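Local structure of transcription antitermination protein NusB (Thermotoga maritima, 1TZV) at residues R49-M60 and R86-E95. The protein binds RNA and probably takes part in transcription antitermination of ribosomal RNA operons, recognising their boxA sequence. Numbering follows the deposited sequence.
Sequences RYIRGIKENLSM and RLATYELLFE
Glu-95 OE1 is gripped by two groups: Arg-49 NE reaches it at 2.9 Å on the syn lone pair, nearly straight, while Tyr-90 OH donates to the anti lone pair at 2.6 Å. Arg-49 comes side-on, so its NH1 also takes Glu-95 OE2, at 3.0 Å and from above the carboxylate plane; the bend at chi3 (66°) turns the guanidinium into this salt bridge, and Asp-46 holds NH2. Next to it, Tyr-50 OH donates to Glu-91 OE2 over 2.6 Å, on the anti side. That carboxylate also has a salt bridge from Arg-9 to OE2, which probably favours its ionised form, and a hydrogen bond between OE1 and Thr-103. Here residues 49-56 of helix 41-56 cross residues 86-94 of helix 79-94 at 98°, in the all-helical NusB fold, and Tyr-90 is the knob, seated in a hole made by Arg-49, Tyr-50, Gly-53 and Ile-54. Its CE1 lies 3.6 Å from Gly-53 CA, where a side chain would clash. Tyr-90 CE2 lies over one face of the Tyr-50 ring, toward its rim, the two rings being set obliquely, while Leu-87 CD1 touches that ring at its edge. A leucine in place of Tyr-50 would probably leave Glu-91 without this hydroxyl donor and Tyr-90 without the ring face beneath CE2. Farther along, Asn-57 ND2 bonds back to Gly-53 O and lies over a face of Phe-94, whose edge receives Met-60 CE, 3.4 Å from Phe-94 CZ.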
ATOM      1  N   ARG A  49       6.608  -8.950  -5.541  1.00 16.88           N
ATOM      2  CA  ARG A  49       5.268  -9.493  -5.716  1.00 16.85           C
ATOM      3  C   ARG A  49       4.228  -8.374  -5.482  1.00 16.72           C
ATOM      4  O   ARG A  49       3.251  -8.237  -6.237  1.00 18.08           O
ATOM      5  CB  ARG A  49       5.020 -10.661  -4.743  1.00 19.19           C
ATOM      6  CG  ARG A  49       3.645 -11.274  -4.897  1.00 18.71           C
ATOM      7  CD  ARG A  49       3.374 -12.428  -3.913  1.00 20.52           C
ATOM      8  NE  ARG A  49       3.330 -11.981  -2.522  1.00 19.68           N
ATOM      9  CZ  ARG A  49       4.334 -12.121  -1.664  1.00 20.17           C
ATOM     10  NH1 ARG A  49       4.213 -11.672  -0.424  1.00 20.56           N
ATOM     11  NH2 ARG A  49       5.453 -12.728  -2.032  1.00 22.23           N
ATOM     12  N   TYR A  50       4.432  -7.598  -4.417  1.00 15.48           N
ATOM     13  CA  TYR A  50       3.534  -6.472  -4.116  1.00 14.42           C
ATOM     14  C   TYR A  50       3.452  -5.481  -5.285  1.00 13.66           C
ATOM     15  O   TYR A  50       2.362  -5.123  -5.742  1.00 15.00           O
ATOM     16  CB  TYR A  50       4.017  -5.693  -2.873  1.00 16.62           C
ATOM     17  CG  TYR A  50       3.499  -6.166  -1.522  1.00 14.28           C
ATOM     18  CD1 TYR A  50       3.792  -7.452  -1.048  1.00 17.30           C
ATOM     19  CD2 TYR A  50       2.756  -5.310  -0.696  1.00 15.70           C
ATOM     20  CE1 TYR A  50       3.369  -7.861   0.221  1.00 18.37           C
ATOM     21  CE2 TYR A  50       2.326  -5.721   0.568  1.00 15.68           C
ATOM     22  CZ  TYR A  50       2.643  -6.985   1.019  1.00 17.01           C
ATOM     23  OH  TYR A  50       2.279  -7.344   2.296  1.00 19.07           O
ATOM     24  N   ILE A  51       4.610  -5.028  -5.750  1.00 15.78           N
ATOM     25  CA  ILE A  51       4.630  -4.054  -6.839  1.00 15.29           C
ATOM     26  C   ILE A  51       3.987  -4.616  -8.101  1.00 16.27           C
ATOM     27  O   ILE A  51       3.208  -3.933  -8.761  1.00 17.81           O
ATOM     28  CB  ILE A  51       6.071  -3.555  -7.079  1.00 17.06           C
ATOM     29  CG1 ILE A  51       6.434  -2.534  -5.988  1.00 19.08           C
ATOM     30  CG2 ILE A  51       6.217  -2.949  -8.482  1.00 19.66           C
ATOM     31  CD1 ILE A  51       5.555  -1.252  -5.975  1.00 16.73           C
ATOM     32  N   ARG A  52       4.267  -5.873  -8.436  1.00 16.95           N
ATOM     33  CA  ARG A  52       3.644  -6.433  -9.633  1.00 19.56           C
ATOM     34  C   ARG A  52       2.143  -6.595  -9.435  1.00 17.14           C
ATOM     35  O   ARG A  52       1.368  -6.373 -10.368  1.00 18.74           O
ATOM     36  CB  ARG A  52       4.303  -7.757 -10.011  1.00 19.39           C
ATOM     37  CG  ARG A  52       5.666  -7.514 -10.643  1.00 27.99           C
ATOM     38  CD  ARG A  52       6.391  -8.785 -11.029  1.00 27.31           C
ATOM     39  NE  ARG A  52       5.753  -9.514 -12.124  1.00 26.33           N
ATOM     40  CZ  ARG A  52       6.271 -10.621 -12.657  1.00 22.09           C
ATOM     41  NH1 ARG A  52       7.415 -11.087 -12.182  1.00 28.67           N
ATOM     42  NH2 ARG A  52       5.650 -11.250 -13.643  1.00 24.96           N
ATOM     43  N   GLY A  53       1.738  -6.950  -8.214  1.00 17.08           N
ATOM     44  CA  GLY A  53       0.327  -7.115  -7.910  1.00 16.55           C
ATOM     45  C   GLY A  53      -0.445  -5.810  -7.972  1.00 18.00           C
ATOM     46  O   GLY A  53      -1.580  -5.759  -8.439  1.00 19.45           O
ATOM     47  N   ILE A  54       0.178  -4.736  -7.495  1.00 16.79           N
ATOM     48  CA  ILE A  54      -0.469  -3.437  -7.522  1.00 17.57           C
ATOM     49  C   ILE A  54      -0.544  -2.970  -8.975  1.00 18.29           C
ATOM     50  O   ILE A  54      -1.572  -2.468  -9.417  1.00 19.99           O
ATOM     51  CB  ILE A  54       0.307  -2.437  -6.643  1.00 14.98           C
ATOM     52  CG1 ILE A  54       0.145  -2.845  -5.166  1.00 15.65           C
ATOM     53  CG2 ILE A  54      -0.178  -1.005  -6.906  1.00 17.45           C
ATOM     54  CD1 ILE A  54       1.149  -2.195  -4.222  1.00 16.76           C
ATOM     55  N   LYS A  55       0.527  -3.175  -9.734  1.00 20.37           N
ATOM     56  CA  LYS A  55       0.512  -2.751 -11.130  1.00 23.79           C
ATOM     57  C   LYS A  55      -0.545  -3.504 -11.938  1.00 22.30           C
ATOM     58  O   LYS A  55      -1.282  -2.900 -12.717  1.00 27.28           O
ATOM     59  CB  LYS A  55       1.896  -2.956 -11.765  1.00 25.32           C
ATOM     60  CG  LYS A  55       1.971  -2.450 -13.198  1.00 26.02           C
ATOM     61  CD  LYS A  55       3.397  -2.273 -13.694  1.00 36.53           C
ATOM     62  CE  LYS A  55       4.072  -3.587 -14.014  1.00 41.80           C
ATOM     63  NZ  LYS A  55       5.334  -3.361 -14.774  1.00 38.67           N
ATOM     64  N   GLU A  56      -0.632  -4.813 -11.726  0.50 21.70           N
ATOM     65  CA  GLU A  56      -1.581  -5.672 -12.435  0.50 25.68           C
ATOM     66  C   GLU A  56      -3.040  -5.407 -12.087  0.50 27.84           C
ATOM     67  O   GLU A  56      -3.929  -5.597 -12.918  0.50 27.44           O
ATOM     68  CB  GLU A  56      -1.254  -7.147 -12.146  0.50 28.30           C
ATOM     69  CG  GLU A  56      -2.429  -8.122 -12.282  0.50 35.69           C
ATOM     70  CD  GLU A  56      -2.910  -8.307 -13.712  0.50 44.58           C
ATOM     71  OE1 GLU A  56      -3.964  -8.952 -13.900  0.50 45.59           O
ATOM     72  OE2 GLU A  56      -2.241  -7.817 -14.647  0.50 47.47           O
ATOM     73  N   ASN A  57      -3.287  -4.965 -10.861  1.00 20.70           N
ATOM     74  CA  ASN A  57      -4.651  -4.715 -10.404  1.00 21.13           C
ATOM     75  C   ASN A  57      -4.941  -3.220 -10.139  1.00 16.96           C
ATOM     76  O   ASN A  57      -5.921  -2.902  -9.473  1.00 18.58           O
ATOM     77  CB  ASN A  57      -4.895  -5.506  -9.114  1.00 21.27           C
ATOM     78  CG  ASN A  57      -4.838  -7.018  -9.314  1.00 26.72           C
ATOM     79  OD1 ASN A  57      -5.774  -7.624  -9.842  1.00 30.00           O
ATOM     80  ND2 ASN A  57      -3.742  -7.632  -8.882  1.00 29.91           N
ATOM     81  N   LEU A  58      -4.134  -2.317 -10.683  1.00 19.17           N
ATOM     82  CA  LEU A  58      -4.298  -0.892 -10.376  1.00 17.73           C
ATOM     83  C   LEU A  58      -5.692  -0.329 -10.614  1.00 20.77           C
ATOM     84  O   LEU A  58      -6.239   0.359  -9.758  1.00 18.51           O
ATOM     85  CB  LEU A  58      -3.272  -0.049 -11.140  1.00 21.20           C
ATOM     86  CG  LEU A  58      -3.176   1.391 -10.626  1.00 18.70           C
ATOM     87  CD1 LEU A  58      -2.732   1.394  -9.177  1.00 22.14           C
ATOM     88  CD2 LEU A  58      -2.214   2.195 -11.482  1.00 26.39           C
ATOM     89  N   SER A  59      -6.279  -0.613 -11.771  1.00 20.59           N
ATOM     90  CA  SER A  59      -7.613  -0.100 -12.072  1.00 20.82           C
ATOM     91  C   SER A  59      -8.649  -0.595 -11.078  1.00 18.08           C
ATOM     92  O   SER A  59      -9.466   0.185 -10.583  1.00 18.73           O
ATOM     93  CB  SER A  59      -8.039  -0.507 -13.486  1.00 24.37           C
ATOM     94  OG  SER A  59      -7.214   0.104 -14.456  1.00 35.29           O
ATOM     95  N   MET A  60      -8.638  -1.893 -10.801  1.00 17.67           N
ATOM     96  CA  MET A  60      -9.597  -2.459  -9.869  1.00 19.57           C
ATOM     97  C   MET A  60      -9.384  -1.883  -8.463  1.00 18.22           C
ATOM     98  O   MET A  60     -10.335  -1.577  -7.758  1.00 17.94           O
ATOM     99  CB  MET A  60      -9.468  -3.986  -9.873  1.00 24.90           C
ATOM    100  CG  MET A  60     -10.346  -4.706  -8.874  1.00 23.29           C
ATOM    101  SD  MET A  60      -9.543  -4.773  -7.266  1.00 29.93           S
ATOM    102  CE  MET A  60      -8.372  -6.057  -7.527  1.00 35.39           C
ATOM    103  N   ARG A  86      -3.675   2.522  -1.931  1.00 13.26           N
ATOM    104  CA  ARG A  86      -3.465   1.487  -2.949  1.00 12.71           C
ATOM    105  C   ARG A  86      -2.729   0.283  -2.357  1.00 12.56           C
ATOM    106  O   ARG A  86      -3.132  -0.875  -2.549  1.00 13.62           O
ATOM    107  CB  ARG A  86      -2.638   2.023  -4.126  1.00 14.19           C
ATOM    108  CG  ARG A  86      -3.393   2.944  -5.038  1.00 13.50           C
ATOM    109  CD  ARG A  86      -2.418   3.690  -5.914  1.00 15.69           C
ATOM    110  NE  ARG A  86      -3.105   4.253  -7.075  1.00 14.63           N
ATOM    111  CZ  ARG A  86      -2.564   5.152  -7.896  1.00 15.15           C
ATOM    112  NH1 ARG A  86      -3.248   5.575  -8.951  1.00 15.42           N
ATOM    113  NH2 ARG A  86      -1.367   5.661  -7.625  1.00 16.41           N
ATOM    114  N   LEU A  87      -1.647   0.552  -1.641  0.50 13.98           N
ATOM    115  CA  LEU A  87      -0.828  -0.490  -1.029  0.50 13.59           C
ATOM    116  C   LEU A  87      -1.615  -1.328  -0.019  0.50 13.26           C
ATOM    117  O   LEU A  87      -1.576  -2.574  -0.035  0.50 15.43           O
ATOM    118  CB  LEU A  87       0.395   0.162  -0.361  0.50 16.05           C
ATOM    119  CG  LEU A  87       1.347  -0.695   0.484  0.50 19.34           C
ATOM    120  CD1 LEU A  87       1.703  -1.985  -0.231  0.50 21.46           C
ATOM    121  CD2 LEU A  87       2.605   0.116   0.772  0.50 27.73           C
ATOM    122  N   ALA A  88      -2.330  -0.654   0.869  1.00 13.14           N
ATOM    123  CA  ALA A  88      -3.131  -1.340   1.882  1.00 13.00           C
ATOM    124  C   ALA A  88      -4.282  -2.131   1.265  1.00 12.76           C
ATOM    125  O   ALA A  88      -4.593  -3.231   1.756  1.00 14.83           O
ATOM    126  CB  ALA A  88      -3.688  -0.327   2.906  1.00 13.01           C
ATOM    127  N   THR A  89      -4.938  -1.602   0.233  1.00 12.90           N
ATOM    128  CA  THR A  89      -6.052  -2.314  -0.408  1.00 14.29           C
ATOM    129  C   THR A  89      -5.503  -3.570  -1.083  1.00 14.31           C
ATOM    130  O   THR A  89      -6.096  -4.658  -0.971  1.00 15.85           O
ATOM    131  CB  THR A  89      -6.779  -1.384  -1.400  1.00 14.31           C
ATOM    132  OG1 THR A  89      -7.337  -0.296  -0.657  1.00 14.64           O
ATOM    133  CG2 THR A  89      -7.945  -2.106  -2.115  1.00 13.94           C
ATOM    134  N   TYR A  90      -4.362  -3.457  -1.753  1.00 14.26           N
ATOM    135  CA  TYR A  90      -3.737  -4.608  -2.372  1.00 15.14           C
ATOM    136  C   TYR A  90      -3.457  -5.660  -1.300  1.00 14.75           C
ATOM    137  O   TYR A  90      -3.773  -6.843  -1.463  1.00 16.82           O
ATOM    138  CB  TYR A  90      -2.407  -4.207  -3.030  1.00 14.28           C
ATOM    139  CG  TYR A  90      -1.560  -5.421  -3.345  1.00 14.49           C
ATOM    140  CD1 TYR A  90      -1.868  -6.255  -4.438  1.00 16.37           C
ATOM    141  CD2 TYR A  90      -0.560  -5.835  -2.464  1.00 14.18           C
ATOM    142  CE1 TYR A  90      -1.207  -7.473  -4.619  1.00 17.39           C
ATOM    143  CE2 TYR A  90       0.105  -7.056  -2.639  1.00 17.68           C
ATOM    144  CZ  TYR A  90      -0.235  -7.861  -3.715  1.00 18.32           C
ATOM    145  OH  TYR A  90       0.367  -9.096  -3.858  1.00 20.18           O
ATOM    146  N   GLU A  91      -2.845  -5.246  -0.197  1.00 14.50           N
ATOM    147  CA  GLU A  91      -2.499  -6.180   0.857  1.00 16.14           C
ATOM    148  C   GLU A  91      -3.747  -6.836   1.457  1.00 16.54           C
ATOM    149  O   GLU A  91      -3.770  -8.062   1.681  1.00 17.77           O
ATOM    150  CB  GLU A  91      -1.673  -5.464   1.935  1.00 13.96           C
ATOM    151  CG  GLU A  91      -1.077  -6.410   2.943  1.00 16.59           C
ATOM    152  CD  GLU A  91      -0.172  -5.685   3.913  1.00 17.27           C
ATOM    153  OE1 GLU A  91      -0.669  -5.254   4.975  1.00 20.28           O
ATOM    154  OE2 GLU A  91       1.018  -5.531   3.615  1.00 16.85           O
ATOM    155  N   LEU A  92      -4.768  -6.039   1.719  1.00 15.50           N
ATOM    156  CA  LEU A  92      -6.040  -6.536   2.255  1.00 17.22           C
ATOM    157  C   LEU A  92      -6.643  -7.632   1.354  1.00 17.05           C
ATOM    158  O   LEU A  92      -7.046  -8.716   1.822  1.00 18.86           O
ATOM    159  CB  LEU A  92      -7.038  -5.385   2.307  1.00 19.36           C
ATOM    160  CG  LEU A  92      -7.852  -4.896   3.491  1.00 44.58           C
ATOM    161  CD1 LEU A  92      -7.697  -3.382   3.623  1.00 34.03           C
ATOM    162  CD2 LEU A  92      -9.310  -5.240   3.253  1.00 41.14           C
ATOM    163  N   LEU A  93      -6.706  -7.363   0.058  1.00 16.78           N
ATOM    164  CA  LEU A  93      -7.322  -8.295  -0.878  1.00 17.92           C
ATOM    165  C   LEU A  93      -6.506  -9.500  -1.285  1.00 22.34           C
ATOM    166  O   LEU A  93      -7.059 -10.600  -1.436  1.00 21.75           O
ATOM    167  CB  LEU A  93      -7.699  -7.557  -2.163  1.00 18.99           C
ATOM    168  CG  LEU A  93      -8.718  -6.432  -2.081  1.00 20.23           C
ATOM    169  CD1 LEU A  93      -8.739  -5.692  -3.417  1.00 23.12           C
ATOM    170  CD2 LEU A  93     -10.084  -7.014  -1.738  1.00 24.66           C
ATOM    171  N   PHE A  94      -5.201  -9.317  -1.443  1.00 18.67           N
ATOM    172  CA  PHE A  94      -4.347 -10.353  -2.003  1.00 19.92           C
ATOM    173  C   PHE A  94      -3.313 -11.052  -1.168  1.00 22.17           C
ATOM    174  O   PHE A  94      -2.829 -12.125  -1.552  1.00 24.59           O
ATOM    175  CB  PHE A  94      -3.652  -9.768  -3.236  1.00 20.72           C
ATOM    176  CG  PHE A  94      -4.603  -9.329  -4.307  1.00 20.88           C
ATOM    177  CD1 PHE A  94      -5.224 -10.270  -5.116  1.00 28.82           C
ATOM    178  CD2 PHE A  94      -4.917  -7.985  -4.485  1.00 21.33           C
ATOM    179  CE1 PHE A  94      -6.143  -9.876  -6.092  1.00 33.37           C
ATOM    180  CE2 PHE A  94      -5.832  -7.581  -5.455  1.00 23.00           C
ATOM    181  CZ  PHE A  94      -6.451  -8.532  -6.260  1.00 26.16           C
ATOM    182  N   GLU A  95      -2.932 -10.456  -0.054  1.00 17.90           N
ATOM    183  CA  GLU A  95      -1.929 -11.075   0.774  1.00 21.48           C
ATOM    184  C   GLU A  95      -2.656 -11.774   1.906  1.00 24.19           C
ATOM    185  O   GLU A  95      -2.955 -11.190   2.942  1.00 22.82           O
ATOM    186  CB  GLU A  95      -0.938 -10.015   1.265  1.00 19.80           C
ATOM    187  CG  GLU A  95      -0.142  -9.414   0.097  1.00 19.69           C
ATOM    188  CD  GLU A  95       0.848 -10.400  -0.514  1.00 19.58           C
ATOM    189  OE1 GLU A  95       1.185 -10.283  -1.704  1.00 20.33           O
ATOM    190  OE2 GLU A  95       1.312 -11.299   0.218  1.00 25.20           O
TER